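Local coordinates for maleate cis-trans isomerase (Pseudomonas putida, PDB 4FQ5), which probably catalyses the cis-trans isomerisation of maleate to fumarate and is seen here with maleate bound, at residues A[30-35]-A[250-255]; A[121-126]-A[132-137]. The protein carries 1 engineered substitution. One frame throughout, in Å; residues are numbered along the deposited sequence.

Contact 1 (A[30-35]-A[250-255])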
ATOM      1  N   VAL A  30     -15.216  -5.006   8.312  1.00 24.38           N
ATOM      2  CA  VAL A  30     -15.009  -4.871   9.748  1.00 24.08           C
ATOM      3  C   VAL A  30     -15.901  -3.755  10.284  1.00 24.10           C
ATOM      4  O   VAL A  30     -15.871  -2.639   9.779  1.00 24.51           O
ATOM      5  CB  VAL A  30     -13.528  -4.562  10.063  1.00 23.48           C
ATOM      6  CG1 VAL A  30     -13.317  -4.362  11.562  1.00 23.30           C
ATOM      7  CG2 VAL A  30     -12.642  -5.688   9.540  1.00 23.27           C
ATOM      8  N   GLY A  31     -16.693  -4.063  11.304  1.00 24.25           N
ATOM      9  CA  GLY A  31     -17.557  -3.063  11.936  1.00 23.51           C
ATOM     10  C   GLY A  31     -16.971  -2.639  13.263  1.00 23.59           C
ATOM     11  O   GLY A  31     -16.467  -3.475  14.012  1.00 23.29           O
ATOM     12  N   GLN A  32     -17.021  -1.339  13.550  1.00 23.36           N
ATOM     13  CA  GLN A  32     -16.488  -0.821  14.807  1.00 23.77           C
ATOM     14  C   GLN A  32     -17.495   0.064  15.538  1.00 23.18           C
ATOM     15  O   GLN A  32     -17.962   1.062  14.994  1.00 22.65           O
ATOM     16  CB  GLN A  32     -15.164  -0.074  14.580  1.00 24.24           C
ATOM     17  CG  GLN A  32     -14.110  -0.921  13.873  1.00 25.71           C
ATOM     18  CD  GLN A  32     -12.693  -0.456  14.144  1.00 27.41           C
ATOM     19  OE1 GLN A  32     -12.179   0.452  13.477  1.00 27.63           O
ATOM     20  NE2 GLN A  32     -12.040  -1.098  15.110  1.00 27.56           N
ATOM     21  N   ILE A  33     -17.829  -0.316  16.770  1.00 22.95           N
ATOM     22  CA  ILE A  33     -18.653   0.538  17.638  1.00 23.04           C
ATOM     23  C   ILE A  33     -17.707   1.413  18.460  1.00 22.54           C
ATOM     24  O   ILE A  33     -17.032   0.921  19.360  1.00 22.77           O
ATOM     25  CB  ILE A  33     -19.569  -0.294  18.574  1.00 23.43           C
ATOM     26  CG1 ILE A  33     -20.479  -1.224  17.758  1.00 24.15           C
ATOM     27  CG2 ILE A  33     -20.386   0.624  19.484  1.00 23.61           C
ATOM     28  CD1 ILE A  33     -21.200  -2.274  18.585  1.00 24.67           C
ATOM     29  N   VAL A  34     -17.659   2.707  18.146  1.00 22.95           N
ATOM     30  CA  VAL A  34     -16.663   3.600  18.751  1.00 23.04           C
ATOM     31  C   VAL A  34     -17.310   4.759  19.506  1.00 23.48           C
ATOM     32  O   VAL A  34     -18.358   5.258  19.086  1.00 23.69           O
ATOM     33  CB  VAL A  34     -15.643   4.154  17.709  1.00 23.41           C
ATOM     34  CG1 VAL A  34     -14.925   3.020  16.987  1.00 23.43           C
ATOM     35  CG2 VAL A  34     -16.313   5.070  16.692  1.00 23.82           C
ATOM     36  N   PRO A  35     -16.683   5.193  20.623  1.00 23.50           N
ATOM     37  CA  PRO A  35     -17.083   6.458  21.236  1.00 23.65           C
ATOM     38  C   PRO A  35     -17.023   7.567  20.195  1.00 23.87           C
ATOM     39  O   PRO A  35     -16.134   7.558  19.340  1.00 24.04           O
ATOM     40  CB  PRO A  35     -16.013   6.680  22.312  1.00 23.70           C
ATOM     41  CG  PRO A  35     -15.573   5.306  22.681  1.00 23.12           C
ATOM     42  CD  PRO A  35     -15.616   4.521  21.394  1.00 23.15           C
ATOM     43  N   TRP A 250      -6.473  -8.899  17.002  1.00 24.33           N
ATOM     44  CA  TRP A 250      -6.192 -10.310  17.202  1.00 24.76           C
ATOM     45  C   TRP A 250      -7.475 -11.097  17.344  1.00 25.28           C
ATOM     46  O   TRP A 250      -7.663 -12.118  16.669  1.00 24.63           O
ATOM     47  CB  TRP A 250      -5.273 -10.521  18.403  1.00 25.16           C
ATOM     48  CG  TRP A 250      -5.093 -11.978  18.726  1.00 26.49           C
ATOM     49  CD1 TRP A 250      -4.203 -12.879  18.144  1.00 26.93           C
ATOM     50  CD2 TRP A 250      -5.856 -12.769  19.703  1.00 26.91           C
ATOM     51  NE1 TRP A 250      -4.358 -14.135  18.685  1.00 27.64           N
ATOM     52  CE2 TRP A 250      -5.329 -14.137  19.623  1.00 27.89           C
ATOM     53  CE3 TRP A 250      -6.877 -12.489  20.606  1.00 27.17           C
ATOM     54  CZ2 TRP A 250      -5.821 -15.162  20.421  1.00 28.62           C
ATOM     55  CZ3 TRP A 250      -7.367 -13.534  21.402  1.00 28.12           C
ATOM     56  CH2 TRP A 250      -6.846 -14.838  21.310  1.00 28.34           C
ATOM     57  N   ALA A 251      -8.384 -10.612  18.192  1.00 25.05           N
ATOM     58  CA  ALA A 251      -9.653 -11.308  18.431  1.00 26.12           C
ATOM     59  C   ALA A 251     -10.579 -11.325  17.211  1.00 26.30           C
ATOM     60  O   ALA A 251     -11.219 -12.335  16.935  1.00 27.25           O
ATOM     61  CB  ALA A 251     -10.365 -10.738  19.653  1.00 25.36           C
ATOM     62  N   MET A 252     -10.630 -10.218  16.475  1.00 26.97           N
ATOM     63  CA  MET A 252     -11.400 -10.158  15.231  1.00 27.97           C
ATOM     64  C   MET A 252     -10.884 -11.169  14.203  1.00 27.98           C
ATOM     65  O   MET A 252     -11.665 -11.924  13.617  1.00 26.90           O
ATOM     66  CB  MET A 252     -11.361  -8.751  14.636  1.00 28.73           C
ATOM     67  CG  MET A 252     -12.264  -7.736  15.309  1.00 30.02           C
ATOM     68  SD  MET A 252     -11.954  -6.088  14.646  1.00 33.36           S
ATOM     69  CE  MET A 252     -13.406  -5.239  15.236  1.00 30.84           C
ATOM     70  N   LEU A 253      -9.568 -11.175  13.991  1.00 27.63           N
ATOM     71  CA  LEU A 253      -8.936 -12.130  13.079  1.00 28.63           C
ATOM     72  C   LEU A 253      -9.224 -13.582  13.487  1.00 29.38           C
ATOM     73  O   LEU A 253      -9.612 -14.403  12.648  1.00 29.55           O
ATOM     74  CB  LEU A 253      -7.427 -11.885  13.012  1.00 28.00           C
ATOM     75  CG  LEU A 253      -6.734 -11.130  11.864  1.00 28.57           C
ATOM     76  CD1 LEU A 253      -7.643 -10.416  10.869  1.00 27.50           C
ATOM     77  CD2 LEU A 253      -5.671 -10.196  12.433  1.00 27.61           C
ATOM     78  N   THR A 254      -9.054 -13.891  14.773  1.00 29.75           N
ATOM     79  CA  THR A 254      -9.295 -15.254  15.255  1.00 31.83           C
ATOM     80  C   THR A 254     -10.768 -15.655  15.094  1.00 32.17           C
ATOM     81  O   THR A 254     -11.071 -16.807  14.767  1.00 31.61           O
ATOM     82  CB  THR A 254      -8.854 -15.458  16.720  1.00 33.07           C
ATOM     83  OG1 THR A 254      -9.584 -14.572  17.572  1.00 35.24           O
ATOM     84  CG2 THR A 254      -7.370 -15.195  16.886  1.00 32.80           C
ATOM     85  N   ALA A 255     -11.675 -14.698  15.300  1.00 32.10           N
ATOM     86  CA  ALA A 255     -13.109 -14.971  15.174  1.00 33.49           C
ATOM     87  C   ALA A 255     -13.483 -15.273  13.726  1.00 34.30           C
ATOM     88  O   ALA A 255     -14.488 -15.926  13.467  1.00 35.28           O
ATOM     89  CB  ALA A 255     -13.928 -13.802  15.709  1.00 32.64           C
TER
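On the helix that sends Met252 against Val30 and Gly31, the carbonyl oxygen of Ala251 is gripped by two donors. Thr254 OG1 donates to Ala251 O at 2.8 Å, and Ala255 N makes the regular helical bond to the same oxygen. Both come from the same face of the carbonyl plane. The hydroxyl of Thr254 is thus turned back onto its own helix, and Thr254 CG2 lies off centre over one face of the Trp250 ring. Trp250 NE1 bonds to Tyr273 O near the C terminus.

Toward the strand, Met252 carries the contact. Its CG stands beside the backbone N (chi1 -77°) and the rest of the chain is extended, which carries SD and CE across to the sheet. Met252 CE ends 3.8 Å from Val30 CG1. The same methyl, Met252 CE, comes to 3.7 Å from Gly31 O as a packing contact. Met252 SD also lies 3.8 Å from Val30 CG1. This branch of Val30 is anti to the backbone N (chi1 178°), and the two side chains cross obliquely. Gln32 NE2 is a looser neighbour. All four touching residues are buried.

Strand and helix run roughly antiparallel, 140° apart, with their axes 11.2 Å from each other. Strand 27-35 belongs to the first parallel sheet and reaches maleate at Pro35. Packing of the C-terminal helix 244-255 back onto that sheet fits the paired alpha/beta lobes of the Asp/Glu racemase superfamily.

Contact 2 (A[121-126]-A[132-137]); sequences RLRNVT and ATPIIT
Thr126 holds OG1 between its backbone N and carbonyl carbon (chi1 66°), a setting that lets this hydroxyl serve both helix and loop. It donates to Arg123 O, one turn back, with 2.8 Å between Thr126 OG1 and that oxygen. It accepts from Thr133 N, with OG1 and N 3.2 Å apart and a bent N-H...O angle of 141°. The hydroxyl of Thr133 itself bonds to Ala131 O. A valine in place of Thr126 would probably leave Thr133 N without this acceptor and the loop less firmly held to the helix.

The segments form the return of a beta-alpha-beta crossover. Along the chain, helix 114-128 links the adjacent parallel strands 98-101 and 135-137 and packs on the face of their sheet, and Thr137 N-caps the next helix through Gly140 N. Ile135 points into the helix. Its CG1 rests 3.5 Å from Arg123 N, and its CG2 lies 3.8 Å from Leu122 CD1, the two side chains crossing at about a right angle. Thr126 CG2 meets Ile135 CD1 tip to tip at 4.1 Å. Met99 and Tyr101 of strand 98-101 flank this apolar patch.

On the exposed side, Arg123 sends CG anti to its backbone N (chi1 169°) and bends at chi2. The guanidinium then runs beside the loop. Ala132 CB sits over one of its faces, off centre, 3.8 Å from Arg123 NH2. Arg123 NH1 comes to 3.3 Å from Thr133 O, and Pro134 N lies at the edge of the group.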
ATOM      1  N   ARG A 121     -25.429 -10.074  24.254  1.00 33.09           N
ATOM      2  CA  ARG A 121     -26.565  -9.193  23.957  1.00 33.68           C
ATOM      3  C   ARG A 121     -26.449  -8.602  22.554  1.00 33.16           C
ATOM      4  O   ARG A 121     -27.414  -8.616  21.790  1.00 32.85           O
ATOM      5  CB  ARG A 121     -26.704  -8.076  24.997  1.00 34.97           C
ATOM      6  CG  ARG A 121     -28.018  -7.305  24.900  1.00 37.19           C
ATOM      7  CD  ARG A 121     -28.115  -6.186  25.933  1.00 38.02           C
ATOM      8  NE  ARG A 121     -27.285  -5.028  25.581  1.00 38.92           N
ATOM      9  CZ  ARG A 121     -26.147  -4.672  26.187  1.00 38.48           C
ATOM     10  NH1 ARG A 121     -25.655  -5.367  27.210  1.00 37.36           N
ATOM     11  NH2 ARG A 121     -25.493  -3.603  25.757  1.00 38.27           N
ATOM     12  N   LEU A 122     -25.263  -8.092  22.220  1.00 32.32           N
ATOM     13  CA  LEU A 122     -25.005  -7.545  20.887  1.00 32.14           C
ATOM     14  C   LEU A 122     -25.166  -8.604  19.802  1.00 31.43           C
ATOM     15  O   LEU A 122     -25.734  -8.322  18.758  1.00 31.29           O
ATOM     16  CB  LEU A 122     -23.616  -6.895  20.804  1.00 31.64           C
ATOM     17  CG  LEU A 122     -23.341  -5.680  21.700  1.00 32.32           C
ATOM     18  CD1 LEU A 122     -21.869  -5.308  21.632  1.00 32.73           C
ATOM     19  CD2 LEU A 122     -24.221  -4.489  21.354  1.00 33.09           C
ATOM     20  N   ARG A 123     -24.683  -9.820  20.054  1.00 32.26           N
ATOM     21  CA  ARG A 123     -24.875 -10.920  19.104  1.00 33.64           C
ATOM     22  C   ARG A 123     -26.365 -11.174  18.849  1.00 33.80           C
ATOM     23  O   ARG A 123     -26.780 -11.342  17.697  1.00 32.78           O
ATOM     24  CB  ARG A 123     -24.159 -12.207  19.555  1.00 35.52           C
ATOM     25  CG  ARG A 123     -24.559 -13.430  18.739  1.00 38.53           C
ATOM     26  CD  ARG A 123     -23.436 -14.427  18.520  1.00 41.78           C
ATOM     27  NE  ARG A 123     -23.872 -15.487  17.604  1.00 44.81           N
ATOM     28  CZ  ARG A 123     -23.409 -15.682  16.366  1.00 45.44           C
ATOM     29  NH1 ARG A 123     -22.457 -14.907  15.857  1.00 46.25           N
ATOM     30  NH2 ARG A 123     -23.891 -16.680  15.638  1.00 44.86           N
ATOM     31  N   ASN A 124     -27.156 -11.186  19.924  1.00 33.69           N
ATOM     32  CA  ASN A 124     -28.610 -11.366  19.831  1.00 34.59           C
ATOM     33  C   ASN A 124     -29.267 -10.273  18.997  1.00 32.71           C
ATOM     34  O   ASN A 124     -30.105 -10.558  18.144  1.00 32.63           O
ATOM     35  CB  ASN A 124     -29.255 -11.398  21.223  1.00 35.80           C
ATOM     36  CG  ASN A 124     -28.969 -12.679  21.982  1.00 38.17           C
ATOM     37  OD1 ASN A 124     -28.629 -13.711  21.396  1.00 39.99           O
ATOM     38  ND2 ASN A 124     -29.130 -12.624  23.302  1.00 38.13           N
ATOM     39  N   VAL A 125     -28.878  -9.026  19.256  1.00 32.00           N
ATOM     40  CA  VAL A 125     -29.356  -7.881  18.484  1.00 31.14           C
ATOM     41  C   VAL A 125     -29.086  -8.080  16.985  1.00 31.24           C
ATOM     42  O   VAL A 125     -29.973  -7.840  16.162  1.00 31.62           O
ATOM     43  CB  VAL A 125     -28.740  -6.554  18.990  1.00 30.95           C
ATOM     44  CG1 VAL A 125     -29.067  -5.397  18.057  1.00 29.95           C
ATOM     45  CG2 VAL A 125     -29.213  -6.244  20.406  1.00 31.17           C
ATOM     46  N   THR A 126     -27.881  -8.540  16.631  1.00 31.02           N
ATOM     47  CA  THR A 126     -27.539  -8.736  15.214  1.00 31.02           C
ATOM     48  C   THR A 126     -28.307  -9.908  14.617  1.00 32.19           C
ATOM     49  O   THR A 126     -28.752  -9.844  13.465  1.00 31.80           O
ATOM     50  CB  THR A 126     -26.022  -8.915  14.950  1.00 29.71           C
ATOM     51  OG1 THR A 126     -25.546 -10.136  15.538  1.00 29.59           O
ATOM     52  CG2 THR A 126     -25.233  -7.729  15.481  1.00 28.82           C
ATOM     53  N   ALA A 132     -26.521 -12.376  12.025  1.00 34.00           N
ATOM     54  CA  ALA A 132     -25.700 -12.822  13.152  1.00 34.57           C
ATOM     55  C   ALA A 132     -24.218 -12.598  12.849  1.00 33.93           C
ATOM     56  O   ALA A 132     -23.721 -13.026  11.809  1.00 35.09           O
ATOM     57  CB  ALA A 132     -25.971 -14.287  13.470  1.00 35.29           C
ATOM     58  N   THR A 133     -23.528 -11.919  13.761  1.00 33.47           N
ATOM     59  CA  THR A 133     -22.144 -11.505  13.554  1.00 32.96           C
ATOM     60  C   THR A 133     -21.317 -11.867  14.777  1.00 31.86           C
ATOM     61  O   THR A 133     -21.782 -11.668  15.900  1.00 31.52           O
ATOM     62  CB  THR A 133     -22.057  -9.978  13.391  1.00 32.65           C
ATOM     63  OG1 THR A 133     -23.117  -9.528  12.545  1.00 34.20           O
ATOM     64  CG2 THR A 133     -20.728  -9.574  12.796  1.00 32.15           C
ATOM     65  N   PRO A 134     -20.084 -12.374  14.575  1.00 30.98           N
ATOM     66  CA  PRO A 134     -19.209 -12.490  15.747  1.00 30.56           C
ATOM     67  C   PRO A 134     -18.942 -11.117  16.359  1.00 29.26           C
ATOM     68  O   PRO A 134     -18.653 -10.147  15.642  1.00 28.08           O
ATOM     69  CB  PRO A 134     -17.920 -13.123  15.196  1.00 30.94           C
ATOM     70  CG  PRO A 134     -18.062 -13.127  13.707  1.00 31.31           C
ATOM     71  CD  PRO A 134     -19.520 -13.034  13.384  1.00 31.65           C
ATOM     72  N   ILE A 135     -19.080 -11.048  17.678  1.00 28.61           N
ATOM     73  CA  ILE A 135     -18.951  -9.811  18.429  1.00 28.14           C
ATOM     74  C   ILE A 135     -17.682  -9.894  19.265  1.00 27.92           C
ATOM     75  O   ILE A 135     -17.435 -10.905  19.925  1.00 29.22           O
ATOM     76  CB  ILE A 135     -20.164  -9.589  19.368  1.00 28.71           C
ATOM     77  CG1 ILE A 135     -21.496  -9.677  18.592  1.00 29.37           C
ATOM     78  CG2 ILE A 135     -20.030  -8.280  20.143  1.00 28.11           C
ATOM     79  CD1 ILE A 135     -21.807  -8.502  17.680  1.00 28.41           C
ATOM     80  N   ILE A 136     -16.870  -8.847  19.201  1.00 27.49           N
ATOM     81  CA  ILE A 136     -15.676  -8.731  20.034  1.00 27.74           C
ATOM     82  C   ILE A 136     -15.832  -7.452  20.847  1.00 27.42           C
ATOM     83  O   ILE A 136     -16.293  -6.439  20.327  1.00 27.76           O
ATOM     84  CB  ILE A 136     -14.367  -8.706  19.187  1.00 27.89           C
ATOM     85  CG1 ILE A 136     -13.985 -10.117  18.724  1.00 28.40           C
ATOM     86  CG2 ILE A 136     -13.179  -8.217  20.007  1.00 27.12           C
ATOM     87  CD1 ILE A 136     -14.668 -10.593  17.464  1.00 29.66           C
ATOM     88  N   THR A 137     -15.509  -7.516  22.132  1.00 27.31           N
ATOM     89  CA  THR A 137     -15.304  -6.300  22.908  1.00 26.92           C
ATOM     90  C   THR A 137     -13.809  -6.178  23.188  1.00 26.61           C
ATOM     91  O   THR A 137     -13.126  -7.191  23.343  1.00 26.95           O
ATOM     92  CB  THR A 137     -16.095  -6.288  24.239  1.00 26.88           C
ATOM     93  OG1 THR A 137     -15.545  -7.255  25.140  1.00 27.69           O
ATOM     94  CG2 THR A 137     -17.585  -6.589  23.999  1.00 27.56           C
TER

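From the N terminus, the chain first lays down strand 27-35, inside the first parallel sheet. It then builds helix 114-128 and turns back at once into strand 135-137, where contact 2 closes a short loop at the sheet's edge. The chain goes on through the second sheet and ends its last helix, 244-255, back at the first sheet. There contact 1 closes a loop of more than two hundred residues, which encloses contact 2 entirely. The two contacts meet directly: Ile136 packs on Ala251, Met252 and Ala255. Helix 244-255 therefore joins the central strand 27-35 with the edge strand 135-137, while helix 114-128 packs on Ile135, whose side chain points away from that of Ile136.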